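Local coordinates for protein PmoD (Methylocystis sp. ATCC 49242, PDB 6CPD) that binds copper(I) through its periplasmic cupredoxin-type domain and probably serves copper handling in methane-oxidising bacteria, at residues R58-P63 with K73-L78; P48-L53 with V109-E114. All coordinates share one frame; numbering follows the deposited sequence.

Interaction 1: residues R58-P63 with K73-L78; sequences RIIRDP and KELDAL
The carbonyl oxygen of Ala77 takes two donors at once: Arg61 NH2, 2.8 Å from Ala77 O, and a water that in turn accepts from Arg61 NE. The NH2 bond runs near the guanidinium plane but is bent, with 136° at the hydrogen, and the donor is tilted out of the carbonyl plane of Ala77. One residue further on, the backbone N of Arg61 binds Leu78 O at 2.9 Å and more nearly straight. The same Leu78 O sits 3.4 Å above the centre of the Arg61 guanidinium and receives a CA-H contact from Ile60. Arginine suits this place because its planar cation reaches Ala77 O with NH2 at its edge while one face lies against Leu78 O, where helix 72-77 gives way to strand 79-86. Putting an alanine here would probably leave Ala77 O without its charged donor and Glu80, which pairs with NH1, without its cation.

The helix sits in the connection between antiparallel neighbours 55-61 and 79-86 of the cupredoxin-like beta-sandwich, and residues 73-77 run at 71° to residues 58-61. Between them, branched Ile60 touches Leu78, CB to CB at 3.9 Å, while Pro63 CG lies 4.0 Å from Leu78 CD1. In Arg58, CG anti to the backbone N (chi1 178°) carries the chain out toward the helix before it bends at chi3; Leu75 CB lies over one face of its guanidinium. Glu72 is its main polar partner, whereas Asp76 OD1, 3.5 Å from Arg58 NH2, stands well out of the guanidinium plane and adds charge attraction alone.

Interaction 2: residues P48-L53 with V109-E114; sequences PAFRDL and VTLTRE
Apolar contact joins Phe50 to Leu111, whose CD1 reaches the ring's CE2 at 3.3 Å, a tight approach made obliquely to the ring. Phe50 CG lies anti to the carbonyl carbon (chi1 -80°), which carries the ring from the 3-10 turn to the strand. Phenylalanine suits the turn because its long, flat side chain spans to buried Leu111, whose branched end packs against it. Leu53 adds a second branched aliphatic surface: its CD2 packs against the methylene CG of Glu114 at 3.7 Å and covers Thr112 O at 3.5 Å, a buried carbonyl that finds no polar partner.

Charged groups gather at the margin. The Arg113 chain, bent at chi2, brings NH2 to 4.0 Å from Phe50 CZ, with ring and guanidinium planes nearly perpendicular; its salt bridge is made with Glu119 on the neighbouring strand. Asp52 OD1 and Glu114 OE1 stand 4.2 Å apart, like charges whose repulsion is probably eased by Lys87, though its ion pairs with both are long and weak. No hydrogen bond crosses between the two segments.

The 3-10 turn, in the connection between strands 37-45 and 55-61, here packs on the end of strand 103-112 in a cupredoxin-like beta-sandwich.

Both contacts bear on one mixed sheet, through its neighbouring strands 55-61 and 103-112, and both are only partly buried. They stand with centres 22 Å apart and do not touch. In each, a few strand residues are buried, Arg58, Ile59 and Ile60 in interaction 1 and Leu111 in interaction 2, while the residues facing them from the helix or turn are partly or fully exposed, buried Phe50 being the exception. Interaction 1 seats a helix against a strand and is tied by hydrogen bonds to backbone carbonyls, with arginines serving as donors and charge partners. Interaction 2 relies on side-chain contact and gathers acidic groups at its margin. Along the sequence, residues 58-63 and 73-78 fall between the two segments of interaction 2.

Interaction 1: residues R58-P63 with K73-L78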
ATOM      1  N   ARG B  58      12.914   2.949  12.494  1.00 27.58           N
ATOM      2  CA  ARG B  58      12.724   2.316  13.787  1.00 29.68           C
ATOM      3  C   ARG B  58      11.376   1.643  13.827  1.00 33.00           C
ATOM      4  O   ARG B  58      10.349   2.282  13.607  1.00 36.34           O
ATOM      5  CB  ARG B  58      12.870   3.329  14.918  1.00 29.12           C
ATOM      6  CG  ARG B  58      12.628   2.709  16.295  1.00 31.75           C
ATOM      7  CD  ARG B  58      12.644   3.740  17.387  1.00 41.18           C
ATOM      8  NE  ARG B  58      14.016   4.004  17.809  1.00 54.63           N
ATOM      9  CZ  ARG B  58      14.483   5.191  18.158  1.00 59.85           C
ATOM     10  NH1 ARG B  58      13.693   6.246  18.113  1.00 67.13           N
ATOM     11  NH2 ARG B  58      15.743   5.322  18.533  1.00 57.49           N
ATOM     12  N   ILE B  59      11.366   0.346  14.101  1.00 32.71           N
ATOM     13  CA  ILE B  59      10.090  -0.343  14.254  1.00 30.49           C
ATOM     14  C   ILE B  59       9.826  -0.516  15.744  1.00 31.30           C
ATOM     15  O   ILE B  59      10.663  -1.047  16.470  1.00 32.01           O
ATOM     16  CB  ILE B  59      10.092  -1.703  13.533  1.00 32.88           C
ATOM     17  CG1 ILE B  59      10.286  -1.497  12.030  1.00 34.73           C
ATOM     18  CG2 ILE B  59       8.775  -2.470  13.806  1.00 32.51           C
ATOM     19  CD1 ILE B  59      10.363  -2.804  11.246  1.00 37.80           C
ATOM     20  N   ILE B  60       8.683  -0.023  16.201  1.00 28.00           N
ATOM     21  CA  ILE B  60       8.329  -0.129  17.618  1.00 29.71           C
ATOM     22  C   ILE B  60       7.050  -0.919  17.823  1.00 28.14           C
ATOM     23  O   ILE B  60       6.188  -1.002  16.935  1.00 27.91           O
ATOM     24  CB  ILE B  60       8.120   1.256  18.275  1.00 29.57           C
ATOM     25  CG1 ILE B  60       6.969   1.999  17.582  1.00 27.65           C
ATOM     26  CG2 ILE B  60       9.404   2.093  18.218  1.00 31.87           C
ATOM     27  CD1 ILE B  60       6.538   3.261  18.302  1.00 30.82           C
ATOM     28  N   ARG B  61       6.933  -1.499  19.010  1.00 32.07           N
ATOM     29  CA  ARG B  61       5.655  -1.988  19.485  1.00 31.16           C
ATOM     30  C   ARG B  61       4.760  -0.768  19.642  1.00 31.50           C
ATOM     31  O   ARG B  61       5.192   0.271  20.149  1.00 35.24           O
ATOM     32  CB  ARG B  61       5.831  -2.756  20.812  1.00 27.50           C
ATOM     33  CG  ARG B  61       6.748  -3.971  20.628  1.00 31.10           C
ATOM     34  CD  ARG B  61       7.128  -4.657  21.922  1.00 38.38           C
ATOM     35  NE  ARG B  61       8.158  -3.943  22.675  1.00 40.30           N
ATOM     36  CZ  ARG B  61       9.469  -4.043  22.464  1.00 46.15           C
ATOM     37  NH1 ARG B  61       9.945  -4.823  21.498  1.00 45.30           N
ATOM     38  NH2 ARG B  61      10.313  -3.356  23.225  1.00 45.94           N
ATOM     39  N   ASP B  62       3.526  -0.879  19.165  1.00 28.53           N
ATOM     40  CA  ASP B  62       2.576   0.220  19.215  1.00 27.34           C
ATOM     41  C   ASP B  62       2.071   0.379  20.659  1.00 26.63           C
ATOM     42  O   ASP B  62       1.463  -0.540  21.188  1.00 31.43           O
ATOM     43  CB  ASP B  62       1.402  -0.055  18.265  1.00 28.02           C
ATOM     44  CG  ASP B  62       0.511   1.177  18.044  1.00 35.29           C
ATOM     45  OD1 ASP B  62       0.499   2.093  18.903  1.00 32.04           O
ATOM     46  OD2 ASP B  62      -0.191   1.216  17.004  1.00 35.92           O
ATOM     47  N   PRO B  63       2.350   1.526  21.311  1.00 28.24           N
ATOM     48  CA  PRO B  63       1.870   1.662  22.698  1.00 25.22           C
ATOM     49  C   PRO B  63       0.398   2.065  22.796  1.00 28.64           C
ATOM     50  O   PRO B  63      -0.122   2.150  23.915  1.00 27.30           O
ATOM     51  CB  PRO B  63       2.766   2.775  23.266  1.00 32.97           C
ATOM     52  CG  PRO B  63       3.036   3.665  22.065  1.00 31.41           C
ATOM     53  CD  PRO B  63       3.137   2.700  20.873  1.00 29.98           C
ATOM     54  N   LYS B  73      14.957   7.490  24.913  1.00 60.42           N
ATOM     55  CA  LYS B  73      14.892   6.432  25.913  1.00 65.87           C
ATOM     56  C   LYS B  73      13.530   5.734  25.883  1.00 66.41           C
ATOM     57  O   LYS B  73      13.449   4.513  26.035  1.00 68.36           O
ATOM     58  CB  LYS B  73      15.168   6.979  27.309  1.00 69.76           C
ATOM     59  CG  LYS B  73      15.318   5.879  28.344  1.00 73.52           C
ATOM     60  CD  LYS B  73      15.773   6.414  29.682  1.00 82.12           C
ATOM     61  CE  LYS B  73      14.798   7.433  30.256  1.00 84.98           C
ATOM     62  NZ  LYS B  73      15.266   7.963  31.577  1.00 91.25           N
ATOM     63  N   GLU B  74      12.466   6.519  25.723  1.00 61.97           N
ATOM     64  CA  GLU B  74      11.109   5.980  25.674  1.00 58.63           C
ATOM     65  C   GLU B  74      10.913   5.181  24.402  1.00 51.20           C
ATOM     66  O   GLU B  74      10.316   4.106  24.417  1.00 49.41           O
ATOM     67  CB  GLU B  74      10.064   7.095  25.772  1.00 61.83           C
ATOM     68  CG  GLU B  74       9.829   7.604  27.200  1.00 69.81           C
ATOM     69  CD  GLU B  74      11.007   8.390  27.755  1.00 81.67           C
ATOM     70  OE1 GLU B  74      11.810   8.914  26.950  1.00 81.78           O
ATOM     71  OE2 GLU B  74      11.132   8.485  28.998  1.00 88.11           O
ATOM     72  N   LEU B  75      11.409   5.716  23.293  1.00 44.74           N
ATOM     73  CA  LEU B  75      11.332   5.013  22.026  1.00 40.72           C
ATOM     74  C   LEU B  75      12.143   3.725  22.087  1.00 43.62           C
ATOM     75  O   LEU B  75      11.735   2.712  21.533  1.00 40.45           O
ATOM     76  CB  LEU B  75      11.802   5.913  20.885  1.00 42.47           C
ATOM     77  CG  LEU B  75      10.740   6.892  20.379  1.00 41.77           C
ATOM     78  CD1 LEU B  75      11.331   7.889  19.397  1.00 48.08           C
ATOM     79  CD2 LEU B  75       9.577   6.149  19.723  1.00 36.54           C
ATOM     80  N   ASP B  76      13.293   3.760  22.759  1.00 45.75           N
ATOM     81  CA  ASP B  76      14.127   2.562  22.866  1.00 50.63           C
ATOM     82  C   ASP B  76      13.418   1.419  23.612  1.00 51.36           C
ATOM     83  O   ASP B  76      13.532   0.249  23.231  1.00 48.36           O
ATOM     84  CB  ASP B  76      15.454   2.897  23.555  1.00 54.12           C
ATOM     85  CG  ASP B  76      16.477   3.491  22.595  1.00 60.32           C
ATOM     86  OD1 ASP B  76      16.350   3.279  21.365  1.00 53.90           O
ATOM     87  OD2 ASP B  76      17.410   4.172  23.071  1.00 67.84           O
ATOM     88  N   ALA B  77      12.682   1.765  24.665  1.00 51.27           N
ATOM     89  CA  ALA B  77      11.918   0.786  25.439  1.00 49.58           C
ATOM     90  C   ALA B  77      10.923   0.015  24.569  1.00 41.49           C
ATOM     91  O   ALA B  77      10.576  -1.132  24.860  1.00 39.85           O
ATOM     92  CB  ALA B  77      11.184   1.475  26.586  1.00 53.92           C
ATOM     93  N   LEU B  78      10.445   0.664  23.517  1.00 39.78           N
ATOM     94  CA  LEU B  78       9.449   0.080  22.620  1.00 41.69           C
ATOM     95  C   LEU B  78      10.043  -0.591  21.374  1.00 40.94           C
ATOM     96  O   LEU B  78       9.312  -1.176  20.572  1.00 33.07           O
ATOM     97  CB  LEU B  78       8.468   1.177  22.179  1.00 36.68           C
ATOM     98  CG  LEU B  78       7.645   1.854  23.281  1.00 38.66           C
ATOM     99  CD1 LEU B  78       6.898   3.074  22.747  1.00 37.16           C
ATOM    100  CD2 LEU B  78       6.661   0.834  23.831  1.00 36.92           C
TER
HETATM  101  O   HOH W   1       7.825  -2.685  25.031  1.00 38.93           O

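Interaction 2: residues P48-L53 with V109-E114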
ATOM      1  N   PRO B  48      13.740   9.807  -6.732  1.00 37.16           N
ATOM      2  CA  PRO B  48      15.206   9.718  -6.838  1.00 45.53           C
ATOM      3  C   PRO B  48      15.970  10.715  -5.951  1.00 46.32           C
ATOM      4  O   PRO B  48      17.074  10.400  -5.516  1.00 42.65           O
ATOM      5  CB  PRO B  48      15.468  10.014  -8.314  1.00 46.86           C
ATOM      6  CG  PRO B  48      14.200   9.644  -9.005  1.00 49.65           C
ATOM      7  CD  PRO B  48      13.105   9.997  -8.045  1.00 44.07           C
ATOM      8  N   ALA B  49      15.415  11.905  -5.724  1.00 46.13           N
ATOM      9  CA  ALA B  49      16.073  12.910  -4.887  1.00 47.60           C
ATOM     10  C   ALA B  49      16.263  12.428  -3.446  1.00 46.59           C
ATOM     11  O   ALA B  49      17.173  12.882  -2.759  1.00 53.25           O
ATOM     12  CB  ALA B  49      15.289  14.212  -4.903  1.00 45.65           C
ATOM     13  N   PHE B  50      15.416  11.503  -3.001  1.00 37.51           N
ATOM     14  CA  PHE B  50      15.493  10.967  -1.644  1.00 35.14           C
ATOM     15  C   PHE B  50      16.705  10.064  -1.465  1.00 43.44           C
ATOM     16  O   PHE B  50      17.042   9.690  -0.342  1.00 46.91           O
ATOM     17  CB  PHE B  50      14.227  10.178  -1.278  1.00 37.72           C
ATOM     18  CG  PHE B  50      13.057  11.037  -0.872  1.00 38.38           C
ATOM     19  CD1 PHE B  50      12.954  12.348  -1.300  1.00 41.93           C
ATOM     20  CD2 PHE B  50      12.073  10.528  -0.043  1.00 43.81           C
ATOM     21  CE1 PHE B  50      11.884  13.137  -0.923  1.00 45.36           C
ATOM     22  CE2 PHE B  50      11.000  11.310   0.339  1.00 44.88           C
ATOM     23  CZ  PHE B  50      10.911  12.621  -0.091  1.00 42.29           C
ATOM     24  N   ARG B  51      17.362   9.695  -2.564  1.00 43.63           N
ATOM     25  CA  ARG B  51      18.515   8.808  -2.452  1.00 45.46           C
ATOM     26  C   ARG B  51      19.711   9.503  -1.805  1.00 44.07           C
ATOM     27  O   ARG B  51      20.665   8.851  -1.386  1.00 44.84           O
ATOM     28  CB  ARG B  51      18.918   8.260  -3.824  1.00 51.42           C
ATOM     29  CG  ARG B  51      17.923   7.292  -4.437  1.00 51.00           C
ATOM     30  CD  ARG B  51      18.396   6.854  -5.819  1.00 60.24           C
ATOM     31  NE  ARG B  51      17.378   6.108  -6.554  1.00 66.91           N
ATOM     32  CZ  ARG B  51      17.455   5.824  -7.851  1.00 73.79           C
ATOM     33  NH1 ARG B  51      18.505   6.225  -8.555  1.00 78.04           N
ATOM     34  NH2 ARG B  51      16.485   5.141  -8.444  1.00 75.25           N
ATOM     35  N   ASP B  52      19.668  10.827  -1.747  1.00 45.18           N
ATOM     36  CA  ASP B  52      20.772  11.592  -1.185  1.00 47.73           C
ATOM     37  C   ASP B  52      20.389  12.063   0.222  1.00 47.17           C
ATOM     38  O   ASP B  52      21.092  12.872   0.823  1.00 52.79           O
ATOM     39  CB  ASP B  52      21.114  12.774  -2.101  1.00 53.97           C
ATOM     40  CG  ASP B  52      22.558  13.233  -1.969  1.00 68.44           C
ATOM     41  OD1 ASP B  52      23.128  13.159  -0.862  1.00 74.11           O
ATOM     42  OD2 ASP B  52      23.132  13.667  -2.993  1.00 80.45           O
ATOM     43  N   LEU B  53      19.245  11.587   0.721  1.00 44.42           N
ATOM     44  CA  LEU B  53      18.728  12.005   2.029  1.00 45.37           C
ATOM     45  C   LEU B  53      18.880  10.920   3.086  1.00 42.46           C
ATOM     46  O   LEU B  53      18.499   9.770   2.856  1.00 44.26           O
ATOM     47  CB  LEU B  53      17.256  12.395   1.947  1.00 45.62           C
ATOM     48  CG  LEU B  53      16.874  13.624   1.128  1.00 50.30           C
ATOM     49  CD1 LEU B  53      15.387  13.897   1.329  1.00 49.75           C
ATOM     50  CD2 LEU B  53      17.708  14.808   1.555  1.00 51.31           C
ATOM     51  N   VAL B 109       9.667   5.979   9.888  1.00 27.75           N
ATOM     52  CA  VAL B 109      10.679   6.348   8.905  1.00 26.22           C
ATOM     53  C   VAL B 109      10.984   7.826   9.072  1.00 33.35           C
ATOM     54  O   VAL B 109      10.104   8.672   8.936  1.00 33.33           O
ATOM     55  CB  VAL B 109      10.227   6.087   7.457  1.00 30.73           C
ATOM     56  CG1 VAL B 109      11.332   6.493   6.483  1.00 29.37           C
ATOM     57  CG2 VAL B 109       9.835   4.619   7.261  1.00 32.19           C
ATOM     58  N   THR B 110      12.227   8.137   9.385  1.00 31.37           N
ATOM     59  CA  THR B 110      12.600   9.517   9.602  1.00 31.67           C
ATOM     60  C   THR B 110      13.553   9.975   8.513  1.00 37.12           C
ATOM     61  O   THR B 110      14.602   9.370   8.309  1.00 36.89           O
ATOM     62  CB  THR B 110      13.257   9.704  10.979  1.00 35.26           C
ATOM     63  OG1 THR B 110      12.409   9.139  11.987  1.00 35.13           O
ATOM     64  CG2 THR B 110      13.490  11.191  11.269  1.00 36.54           C
ATOM     65  N   LEU B 111      13.170  11.036   7.810  1.00 38.99           N
ATOM     66  CA  LEU B 111      14.024  11.627   6.795  1.00 44.01           C
ATOM     67  C   LEU B 111      14.644  12.905   7.299  1.00 45.38           C
ATOM     68  O   LEU B 111      13.993  13.707   7.960  1.00 46.17           O
ATOM     69  CB  LEU B 111      13.257  11.947   5.520  1.00 52.50           C
ATOM     70  CG  LEU B 111      12.815  10.859   4.563  1.00 60.92           C
ATOM     71  CD1 LEU B 111      12.266  11.584   3.370  1.00 64.68           C
ATOM     72  CD2 LEU B 111      13.985   9.979   4.162  1.00 68.62           C
ATOM     73  N   THR B 112      15.891  13.125   6.935  1.00 44.48           N
ATOM     74  CA  THR B 112      16.497  14.384   7.262  1.00 49.83           C
ATOM     75  C   THR B 112      16.584  15.191   5.977  1.00 55.67           C
ATOM     76  O   THR B 112      17.319  14.825   5.056  1.00 53.79           O
ATOM     77  CB  THR B 112      17.900  14.210   7.876  1.00 50.53           C
ATOM     78  OG1 THR B 112      17.841  13.289   8.974  1.00 48.65           O
ATOM     79  CG2 THR B 112      18.434  15.547   8.348  1.00 52.67           C
ATOM     80  N   ARG B 113      15.815  16.274   5.909  1.00 59.66           N
ATOM     81  CA  ARG B 113      15.916  17.177   4.782  1.00 63.77           C
ATOM     82  C   ARG B 113      17.304  17.761   4.954  1.00 74.64           C
ATOM     83  O   ARG B 113      17.825  17.776   6.065  1.00 78.67           O
ATOM     84  CB  ARG B 113      14.842  18.264   4.815  1.00 70.46           C
ATOM     85  CG  ARG B 113      13.415  17.779   4.639  1.00 74.38           C
ATOM     86  CD  ARG B 113      13.098  17.496   3.195  1.00 80.91           C
ATOM     87  NE  ARG B 113      11.808  16.830   3.076  1.00 81.02           N
ATOM     88  CZ  ARG B 113      11.212  16.566   1.920  1.00 79.69           C
ATOM     89  NH1 ARG B 113      11.805  16.911   0.787  1.00 81.78           N
ATOM     90  NH2 ARG B 113      10.035  15.951   1.898  1.00 75.33           N
ATOM     91  N   GLU B 114      17.908  18.289   3.905  1.00 82.85           N
ATOM     92  CA  GLU B 114      19.249  18.800   4.133  1.00 92.89           C
ATOM     93  C   GLU B 114      19.190  20.297   4.376  1.00 95.26           C
ATOM     94  O   GLU B 114      20.198  21.004   4.372  1.00100.82           O
ATOM     95  CB  GLU B 114      20.198  18.367   3.025  1.00100.35           C
ATOM     96  CG  GLU B 114      20.390  16.834   3.148  1.00101.92           C
ATOM     97  CD  GLU B 114      21.467  16.219   2.259  1.00107.74           C
ATOM     98  OE1 GLU B 114      21.536  16.541   1.051  1.00112.57           O
ATOM     99  OE2 GLU B 114      22.233  15.375   2.787  1.00107.30           O
TER